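Local coordinates for protein PA4485 (Pseudomonas aeruginosa, PDB 4AVR) that is probably a lytic transglycosylase of the RlpA family with a strong preference for glycan strands that lack stem peptides, at residues A[5-19]-A[58-72]. Residues are numbered along the deposited sequence; the frame is centred on the assembly and turned at random.
Sequences EASYYGSRHAGLRTA and NDRGPFRRGRIIDVS
The Y9 ring meets the 58-72 segment by its edges: the carbonyl O of V71 lies in its plane near CD1, and OD2 of D59 near OH. That carboxylate, turned only 21° from the ring, takes the hydroxyl proton on its anti side, with Y9 OH 2.6 Å from D59 OD2. D59 OD1 is met from above the carboxylate plane by the backbone N of A19 (2.9 Å), so D59 holds Y9 and A19, ten residues apart, on one carboxylate. The R67 guanidinium, in the one of its two conformers described here, has R64 CB over one face and E5 at its edge. R67 NE and NH2 converge side-on on OE1 of E5; R67 NE lies 2.7 Å from E5 OE1, almost in line with the C-O axis, and E5 reaches it with CG anti to its backbone N (chi1 179°) and an extended chain. Strands 5-8 and 67-71, which carry this pair, run parallel in the six-stranded sheet of a double-psi beta-barrel, as expected for the RlpA family, with a beta bulge where the register slips after E5. S7 N bonds to I69 O and V71 N to S7 O. On the R67 side of the sheet S7 OG donates to D70 OD1 from above the carboxylate (2.6 Å), while D70 OD2 pairs with R12 of the second subunit. On the other side A6 CB packs against I69 CG2 at 3.8 Å, next to V89.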
ATOM      1  N   GLU A   5     -11.676  10.516   0.850  1.00  9.28           N
ATOM      2  CA  GLU A   5     -10.253  10.234   0.760  1.00  9.65           C
ATOM      3  C   GLU A   5     -10.005   9.046  -0.157  1.00  9.28           C
ATOM      4  O   GLU A   5     -10.729   8.043  -0.087  1.00  9.87           O
ATOM      5  CB  GLU A   5      -9.671   9.965   2.154  1.00 11.34           C
ATOM      6  CG  GLU A   5      -8.185   9.638   2.204  1.00 14.38           C
ATOM      7  CD  GLU A   5      -7.731   9.229   3.602  1.00 16.47           C
ATOM      8  OE1 GLU A   5      -8.016   8.093   4.037  1.00 20.88           O
ATOM      9  OE2 GLU A   5      -7.074  10.049   4.263  1.00 20.70           O
ATOM     10  N   ALA A   6      -8.974   9.137  -0.981  1.00  8.84           N
ATOM     11  CA  ALA A   6      -8.441   7.998  -1.746  1.00  8.61           C
ATOM     12  C   ALA A   6      -7.145   7.538  -1.104  1.00  8.53           C
ATOM     13  O   ALA A   6      -6.355   8.340  -0.609  1.00  9.89           O
ATOM     14  CB  ALA A   6      -8.162   8.366  -3.197  1.00  9.50           C
ATOM     15  N   SER A   7      -6.920   6.230  -1.177  1.00  8.52           N
ATOM     16  CA  SER A   7      -5.658   5.600  -0.804  1.00  8.59           C
ATOM     17  C   SER A   7      -5.182   4.746  -1.966  1.00  8.20           C
ATOM     18  O   SER A   7      -5.886   4.614  -2.960  1.00  8.49           O
ATOM     19  CB  SER A   7      -5.861   4.695   0.411  1.00 10.19           C
ATOM     20  OG  SER A   7      -6.474   3.481   0.010  1.00 12.69           O
ATOM     21  N   TYR A   8      -4.008   4.124  -1.811  1.00  8.38           N
ATOM     22  CA  TYR A   8      -3.574   3.122  -2.777  1.00  8.17           C
ATOM     23  C   TYR A   8      -3.074   1.868  -2.091  1.00  7.75           C
ATOM     24  O   TYR A   8      -2.593   1.883  -0.953  1.00  7.95           O
ATOM     25  CB  TYR A   8      -2.575   3.664  -3.798  1.00  8.78           C
ATOM     26  CG  TYR A   8      -1.189   4.042  -3.331  1.00  9.30           C
ATOM     27  CD1 TYR A   8      -0.152   3.124  -3.337  1.00 10.60           C
ATOM     28  CD2 TYR A   8      -0.898   5.357  -2.981  1.00 10.44           C
ATOM     29  CE1 TYR A   8       1.148   3.505  -2.995  1.00 12.41           C
ATOM     30  CE2 TYR A   8       0.376   5.766  -2.655  1.00 12.47           C
ATOM     31  CZ  TYR A   8       1.389   4.833  -2.652  1.00 12.79           C
ATOM     32  OH  TYR A   8       2.677   5.225  -2.341  1.00 15.41           O
ATOM     33  N   TYR A   9      -3.238   0.756  -2.793  1.00  7.75           N
ATOM     34  CA  TYR A   9      -2.825  -0.551  -2.292  1.00  8.13           C
ATOM     35  C   TYR A   9      -1.305  -0.661  -2.164  1.00  8.11           C
ATOM     36  O   TYR A   9      -0.558  -0.227  -3.029  1.00  9.19           O
ATOM     37  CB  TYR A   9      -3.224  -1.641  -3.267  1.00  8.13           C
ATOM     38  CG  TYR A   9      -4.684  -2.033  -3.379  1.00  8.11           C
ATOM     39  CD1 TYR A   9      -5.605  -1.200  -3.989  1.00  9.52           C
ATOM     40  CD2 TYR A   9      -5.127  -3.279  -2.950  1.00  9.69           C
ATOM     41  CE1 TYR A   9      -6.919  -1.589  -4.161  1.00 11.05           C
ATOM     42  CE2 TYR A   9      -6.438  -3.678  -3.133  1.00 10.72           C
ATOM     43  CZ  TYR A   9      -7.332  -2.826  -3.739  1.00 10.19           C
ATOM     44  OH  TYR A   9      -8.638  -3.207  -3.946  1.00 12.94           O
ATOM     45  N   GLY A  10      -0.868  -1.331  -1.114  1.00  8.94           N
ATOM     46  CA  GLY A  10       0.511  -1.790  -1.051  1.00  9.54           C
ATOM     47  C   GLY A  10       0.759  -2.981  -1.953  1.00  8.64           C
ATOM     48  O   GLY A  10      -0.139  -3.788  -2.237  1.00 10.23           O
ATOM     49  N   SER A  11       2.016  -3.167  -2.322  1.00  9.03           N
ATOM     50  CA  SER A  11       2.425  -4.295  -3.152  1.00 10.31           C
ATOM     51  C   SER A  11       2.305  -5.595  -2.416  1.00  9.65           C
ATOM     52  O   SER A  11       2.315  -6.643  -3.077  1.00 11.40           O
ATOM     53  CB  SER A  11       3.912  -4.191  -3.536  1.00 11.28           C
ATOM     54  OG  SER A  11       4.724  -4.231  -2.379  1.00 11.49           O
ATOM     55  N   ARG A  12       2.192  -5.576  -1.094  1.00  9.55           N
ATOM     56  CA  ARG A  12       2.012  -6.805  -0.339  1.00 11.43           C
ATOM     57  C   ARG A  12       0.749  -7.543  -0.789  1.00 12.10           C
ATOM     58  O   ARG A  12       0.661  -8.752  -0.615  1.00 15.78           O
ATOM     59  CB  ARG A  12       1.963  -6.520   1.146  1.00 12.56           C
ATOM     60  CG  ARG A  12       0.757  -5.717   1.566  1.00 14.99           C
ATOM     61  CD  ARG A  12       0.851  -5.368   3.038  1.00 18.57           C
ATOM     62  NE  ARG A  12       0.787  -6.524   3.925  1.00 25.43           N
ATOM     63  CZ  ARG A  12      -0.312  -6.991   4.514  1.00 34.02           C
ATOM     64  NH1 ARG A  12      -1.506  -6.424   4.316  1.00 35.83           N
ATOM     65  NH2 ARG A  12      -0.202  -8.043   5.323  1.00 58.49           N
ATOM     66  N   HIS A  13      -0.206  -6.809  -1.375  1.00 11.48           N
ATOM     67  CA  HIS A  13      -1.467  -7.378  -1.859  1.00 12.85           C
ATOM     68  C   HIS A  13      -1.355  -7.984  -3.233  1.00 11.35           C
ATOM     69  O   HIS A  13      -2.283  -8.667  -3.673  1.00 12.24           O
ATOM     70  CB  HIS A  13      -2.562  -6.319  -1.891  1.00 14.84           C
ATOM     71  CG  HIS A  13      -2.830  -5.688  -0.556  1.00 17.97           C
ATOM     72  ND1 HIS A  13      -3.380  -6.356   0.469  1.00 23.43           N
ATOM     73  CD2 HIS A  13      -2.547  -4.403  -0.085  1.00 18.51           C
ATOM     74  CE1 HIS A  13      -3.467  -5.534   1.533  1.00 28.02           C
ATOM     75  NE2 HIS A  13      -2.972  -4.340   1.187  1.00 25.00           N
ATOM     76  N   ALA A  14      -0.268  -7.732  -3.948  1.00 11.11           N
ATOM     77  CA  ALA A  14      -0.167  -8.156  -5.348  1.00 10.91           C
ATOM     78  C   ALA A  14      -0.259  -9.670  -5.448  1.00 12.33           C
ATOM     79  O   ALA A  14       0.420 -10.392  -4.715  1.00 13.76           O
ATOM     80  CB  ALA A  14       1.111  -7.661  -5.994  1.00 12.17           C
ATOM     81  N   GLY A  15      -1.110 -10.149  -6.341  1.00 12.67           N
ATOM     82  CA  GLY A  15      -1.338 -11.583  -6.496  1.00 14.41           C
ATOM     83  C   GLY A  15      -2.424 -12.173  -5.610  1.00 15.03           C
ATOM     84  O   GLY A  15      -2.824 -13.316  -5.812  1.00 23.02           O
ATOM     85  N   LEU A  16      -2.905 -11.430  -4.628  1.00 14.86           N
ATOM     86  CA  LEU A  16      -3.951 -11.921  -3.734  1.00 16.24           C
ATOM     87  C   LEU A  16      -5.311 -11.585  -4.307  1.00 13.24           C
ATOM     88  O   LEU A  16      -5.483 -10.589  -5.000  1.00 12.78           O
ATOM     89  CB  LEU A  16      -3.815 -11.313  -2.338  1.00 19.39           C
ATOM     90  CG  LEU A  16      -2.474 -11.607  -1.665  1.00 28.38           C
ATOM     91  CD1 LEU A  16      -2.433 -10.990  -0.276  1.00 29.23           C
ATOM     92  CD2 LEU A  16      -2.215 -13.102  -1.600  1.00 28.63           C
ATOM     93  N   ARG A  17      -6.302 -12.418  -4.002  1.00 14.50           N
ATOM     94  CA  ARG A  17      -7.625 -12.264  -4.576  1.00 13.91           C
ATOM     95  C   ARG A  17      -8.358 -11.060  -4.049  1.00 12.86           C
ATOM     96  O   ARG A  17      -8.491 -10.881  -2.837  1.00 16.06           O
ATOM     97  CB  ARG A  17      -8.499 -13.458  -4.217  1.00 18.08           C
ATOM     98  CG  ARG A  17      -8.012 -14.782  -4.688  1.00 18.44           C
ATOM     99  CD  ARG A  17      -8.202 -14.888  -6.164  1.00 18.28           C
ATOM    100  NE  ARG A  17      -7.940 -16.256  -6.597  1.00 19.47           N
ATOM    101  CZ  ARG A  17      -7.995 -16.660  -7.853  1.00 17.46           C
ATOM    102  NH1 ARG A  17      -8.343 -15.803  -8.811  1.00 18.31           N
ATOM    103  NH2 ARG A  17      -7.713 -17.912  -8.162  1.00 19.65           N
ATOM    104  N   THR A  18      -8.882 -10.268  -4.977  1.00 11.33           N
ATOM    105  CA  THR A  18      -9.852  -9.239  -4.682  1.00 11.62           C
ATOM    106  C   THR A  18     -11.231  -9.878  -4.562  1.00 11.51           C
ATOM    107  O   THR A  18     -11.429 -11.051  -4.921  1.00 11.91           O
ATOM    108  CB  THR A  18      -9.904  -8.179  -5.807  1.00 10.71           C
ATOM    109  OG1 THR A  18     -10.391  -8.783  -7.009  1.00 10.63           O
ATOM    110  CG2 THR A  18      -8.538  -7.519  -6.035  1.00 11.83           C
ATOM    111  N   ALA A  19     -12.200  -9.096  -4.107  1.00 12.31           N
ATOM    112  CA  ALA A  19     -13.579  -9.588  -3.975  1.00 13.21           C
ATOM    113  C   ALA A  19     -14.177  -9.981  -5.331  1.00 13.09           C
ATOM    114  O   ALA A  19     -15.061 -10.843  -5.382  1.00 14.82           O
ATOM    115  CB  ALA A  19     -14.446  -8.542  -3.297  1.00 14.44           C
ATOM    116  N   ASN A  58     -12.998  -3.447  -8.922  1.00  9.39           N
ATOM    117  CA  ASN A  58     -12.828  -4.902  -8.825  1.00  9.89           C
ATOM    118  C   ASN A  58     -12.660  -5.405  -7.397  1.00  9.57           C
ATOM    119  O   ASN A  58     -12.275  -6.547  -7.208  1.00 10.28           O
ATOM    120  CB  ASN A  58     -11.690  -5.408  -9.737  1.00 10.30           C
ATOM    121  CG  ASN A  58     -10.329  -5.151  -9.150  1.00 10.38           C
ATOM    122  OD1 ASN A  58     -10.194  -4.388  -8.197  1.00 10.44           O
ATOM    123  ND2 ASN A  58      -9.302  -5.804  -9.709  1.00 11.07           N
ATOM    124  N   ASP A  59     -12.963  -4.583  -6.394  1.00  9.40           N
ATOM    125  CA  ASP A  59     -12.736  -4.993  -5.016  1.00  9.69           C
ATOM    126  C   ASP A  59     -13.648  -4.220  -4.077  1.00  9.72           C
ATOM    127  O   ASP A  59     -14.237  -3.206  -4.462  1.00 10.11           O
ATOM    128  CB  ASP A  59     -11.259  -4.778  -4.636  1.00  9.71           C
ATOM    129  CG  ASP A  59     -10.766  -5.684  -3.509  1.00 10.61           C
ATOM    130  OD1 ASP A  59     -11.516  -6.544  -3.003  1.00 11.11           O
ATOM    131  OD2 ASP A  59      -9.580  -5.533  -3.137  1.00 12.39           O
ATOM    132  N   ARG A  60     -13.742  -4.729  -2.853  1.00 10.67           N
ATOM    133  CA  ARG A  60     -14.453  -4.101  -1.762  1.00 11.53           C
ATOM    134  C   ARG A  60     -13.461  -3.514  -0.769  1.00 12.07           C
ATOM    135  O   ARG A  60     -12.258  -3.484  -1.006  1.00 13.85           O
ATOM    136  CB  ARG A  60     -15.435  -5.110  -1.125  1.00 12.12           C
ATOM    137  CG  ARG A  60     -16.500  -5.605  -2.094  1.00 13.56           C
ATOM    138  CD  ARG A  60     -17.396  -4.475  -2.558  1.00 14.67           C
ATOM    139  NE  ARG A  60     -18.344  -4.909  -3.577  1.00 14.61           N
ATOM    140  CZ  ARG A  60     -18.744  -4.150  -4.601  1.00 12.96           C
ATOM    141  NH1 ARG A  60     -18.286  -2.910  -4.749  1.00 12.75           N
ATOM    142  NH2 ARG A  60     -19.592  -4.627  -5.510  1.00 15.96           N
ATOM    143  N   GLY A  61     -14.000  -3.011   0.333  1.00 14.05           N
ATOM    144  CA  GLY A  61     -13.401  -1.870   1.015  1.00 15.38           C
ATOM    145  C   GLY A  61     -13.748  -0.606   0.229  1.00 14.33           C
ATOM    146  O   GLY A  61     -14.431  -0.661  -0.778  1.00 15.20           O
ATOM    147  N   PRO A  62     -13.240   0.561   0.661  1.00 13.44           N
ATOM    148  CA  PRO A  62     -12.331   0.766   1.777  1.00 14.05           C
ATOM    149  C   PRO A  62     -12.859   0.438   3.162  1.00 14.65           C
ATOM    150  O   PRO A  62     -14.066   0.228   3.369  1.00 16.61           O
ATOM    151  CB  PRO A  62     -12.030   2.263   1.720  1.00 15.02           C
ATOM    152  CG  PRO A  62     -12.309   2.659   0.323  1.00 14.93           C
ATOM    153  CD  PRO A  62     -13.377   1.772  -0.168  1.00 14.17           C
ATOM    154  N   PHE A  63     -11.935   0.467   4.114  1.00 16.55           N
ATOM    155  CA  PHE A  63     -12.143  -0.040   5.465  1.00 17.69           C
ATOM    156  C   PHE A  63     -12.119   1.029   6.576  1.00 17.88           C
ATOM    157  O   PHE A  63     -12.130   0.674   7.757  1.00 20.01           O
ATOM    158  CB  PHE A  63     -11.083  -1.113   5.767  1.00 19.93           C
ATOM    159  CG  PHE A  63     -11.061  -2.219   4.756  1.00 24.02           C
ATOM    160  CD1 PHE A  63     -12.193  -3.008   4.565  1.00 32.90           C
ATOM    161  CD2 PHE A  63      -9.942  -2.463   3.962  1.00 30.99           C
ATOM    162  CE1 PHE A  63     -12.201  -4.026   3.633  1.00 30.08           C
ATOM    163  CE2 PHE A  63      -9.946  -3.480   3.025  1.00 36.74           C
ATOM    164  CZ  PHE A  63     -11.077  -4.268   2.858  1.00 48.59           C
ATOM    165  N   ARG A  64     -12.073   2.311   6.205  1.00 17.86           N
ATOM    166  CA  ARG A  64     -12.134   3.397   7.171  1.00 17.15           C
ATOM    167  C   ARG A  64     -13.207   4.411   6.757  1.00 17.33           C
ATOM    168  O   ARG A  64     -13.311   4.746   5.578  1.00 17.12           O
ATOM    169  CB  ARG A  64     -10.769   4.115   7.235  1.00 19.73           C
ATOM    170  CG  ARG A  64      -9.608   3.295   7.793  1.00 23.52           C
ATOM    171  CD  ARG A  64      -9.691   3.096   9.298  1.00 28.64           C
ATOM    172  NE  ARG A  64      -9.311   4.303  10.023  1.00 29.10           N
ATOM    173  CZ  ARG A  64      -9.487   4.476  11.330  1.00 33.07           C
ATOM    174  NH1 ARG A  64     -10.062   3.528  12.067  1.00 40.76           N
ATOM    175  NH2 ARG A  64      -9.101   5.607  11.902  1.00 45.02           N
ATOM    176  N   ARG A  65     -13.982   4.909   7.732  1.00 20.78           N
ATOM    177  CA  ARG A  65     -14.910   6.023   7.544  1.00 23.52           C
ATOM    178  C   ARG A  65     -14.126   7.201   6.970  1.00 19.96           C
ATOM    179  O   ARG A  65     -13.013   7.501   7.422  1.00 21.24           O
ATOM    180  CB  ARG A  65     -15.508   6.500   8.870  1.00 28.54           C
ATOM    181  CG  ARG A  65     -16.395   5.512   9.614  1.00 39.37           C
ATOM    182  CD  ARG A  65     -16.750   6.064  10.993  1.00 51.33           C
ATOM    183  NE  ARG A  65     -15.591   6.106  11.889  1.00 56.51           N
ATOM    184  CZ  ARG A  65     -15.558   6.707  13.081  1.00 69.18           C
ATOM    185  NH1 ARG A  65     -16.624   7.349  13.555  1.00 81.75           N
ATOM    186  NH2 ARG A  65     -14.445   6.672  13.811  1.00 82.50           N
ATOM    187  N   GLY A  66     -14.703   7.840   5.963  1.00 19.69           N
ATOM    188  CA  GLY A  66     -14.061   8.958   5.305  1.00 17.74           C
ATOM    189  C   GLY A  66     -13.241   8.595   4.085  1.00 13.51           C
ATOM    190  O   GLY A  66     -12.883   9.481   3.312  1.00 14.15           O
ATOM    191  N   ARG A  67     -12.934   7.306   3.928  1.00 12.93           N
ATOM    192  CA  ARG A  67     -12.188   6.811   2.768  0.50 11.83           C
ATOM    193  C   ARG A  67     -13.206   6.263   1.771  1.00 11.71           C
ATOM    194  O   ARG A  67     -13.998   5.392   2.112  1.00 15.29           O
ATOM    195  CB  ARG A  67     -11.149   5.752   3.203  0.50 14.96           C
ATOM    196  CG  ARG A  67     -10.121   5.371   2.120  0.50 16.37           C
ATOM    197  CD  ARG A  67      -8.916   4.629   2.686  0.50 18.37           C
ATOM    198  NE  ARG A  67      -8.260   5.383   3.749  0.50 15.97           N
ATOM    199  CZ  ARG A  67      -7.657   4.843   4.809  0.50 17.74           C
ATOM    200  NH1 ARG A  67      -7.629   3.521   4.988  0.50 17.94           N
ATOM    201  NH2 ARG A  67      -7.131   5.650   5.731  0.50 17.88           N
ATOM    202  N   ILE A  68     -13.183   6.778   0.535  1.00  9.43           N
ATOM    203  CA  ILE A  68     -14.176   6.437  -0.475  1.00  9.62           C
ATOM    204  C   ILE A  68     -13.680   5.437  -1.515  1.00  9.08           C
ATOM    205  O   ILE A  68     -14.488   4.702  -2.071  1.00  9.94           O
ATOM    206  CB  ILE A  68     -14.708   7.733  -1.155  1.00 10.54           C
ATOM    207  CG1 ILE A  68     -16.009   7.465  -1.917  1.00 11.77           C
ATOM    208  CG2 ILE A  68     -13.672   8.406  -2.043  1.00 11.04           C
ATOM    209  CD1 ILE A  68     -16.700   8.738  -2.366  1.00 13.75           C
ATOM    210  N   ILE A  69     -12.380   5.407  -1.792  1.00  8.69           N
ATOM    211  CA  ILE A  69     -11.865   4.546  -2.854  1.00  8.84           C
ATOM    212  C   ILE A  69     -10.414   4.213  -2.570  1.00  8.66           C
ATOM    213  O   ILE A  69      -9.687   5.036  -2.035  1.00 10.12           O
ATOM    214  CB  ILE A  69     -12.055   5.229  -4.233  1.00  9.41           C
ATOM    215  CG1 ILE A  69     -11.913   4.256  -5.404  1.00 10.56           C
ATOM    216  CG2 ILE A  69     -11.172   6.464  -4.390  1.00 10.65           C
ATOM    217  CD1 ILE A  69     -12.482   4.792  -6.703  1.00 12.52           C
ATOM    218  N   ASP A  70     -10.009   2.988  -2.903  1.00  8.18           N
ATOM    219  CA  ASP A  70      -8.613   2.569  -2.849  1.00  8.23           C
ATOM    220  C   ASP A  70      -8.194   2.188  -4.257  1.00  8.00           C
ATOM    221  O   ASP A  70      -8.859   1.366  -4.872  1.00  9.77           O
ATOM    222  CB  ASP A  70      -8.434   1.347  -1.936  1.00  9.37           C
ATOM    223  CG  ASP A  70      -8.952   1.566  -0.510  1.00 11.33           C
ATOM    224  OD1 ASP A  70      -8.950   2.711  -0.003  1.00 12.77           O
ATOM    225  OD2 ASP A  70      -9.371   0.572   0.110  1.00 13.77           O
ATOM    226  N   VAL A  71      -7.108   2.771  -4.767  1.00  7.75           N
ATOM    227  CA  VAL A  71      -6.728   2.580  -6.167  1.00  7.63           C
ATOM    228  C   VAL A  71      -5.421   1.794  -6.292  1.00  7.41           C
ATOM    229  O   VAL A  71      -4.632   1.698  -5.355  1.00  7.83           O
ATOM    230  CB  VAL A  71      -6.626   3.940  -6.915  1.00  8.45           C
ATOM    231  CG1 VAL A  71      -7.926   4.724  -6.776  1.00  9.69           C
ATOM    232  CG2 VAL A  71      -5.434   4.753  -6.431  1.00  9.16           C
ATOM    233  N   SER A  72      -5.198   1.246  -7.479  1.00  7.64           N
ATOM    234  CA  SER A  72      -3.953   0.550  -7.768  1.00  8.24           C
ATOM    235  C   SER A  72      -2.759   1.502  -7.766  1.00  8.26           C
ATOM    236  O   SER A  72      -2.903   2.718  -7.884  1.00  8.55           O
ATOM    237  CB  SER A  72      -4.031  -0.112  -9.124  1.00  8.63           C
ATOM    238  OG  SER A  72      -4.085   0.894 -10.132  1.00 10.08           O
TER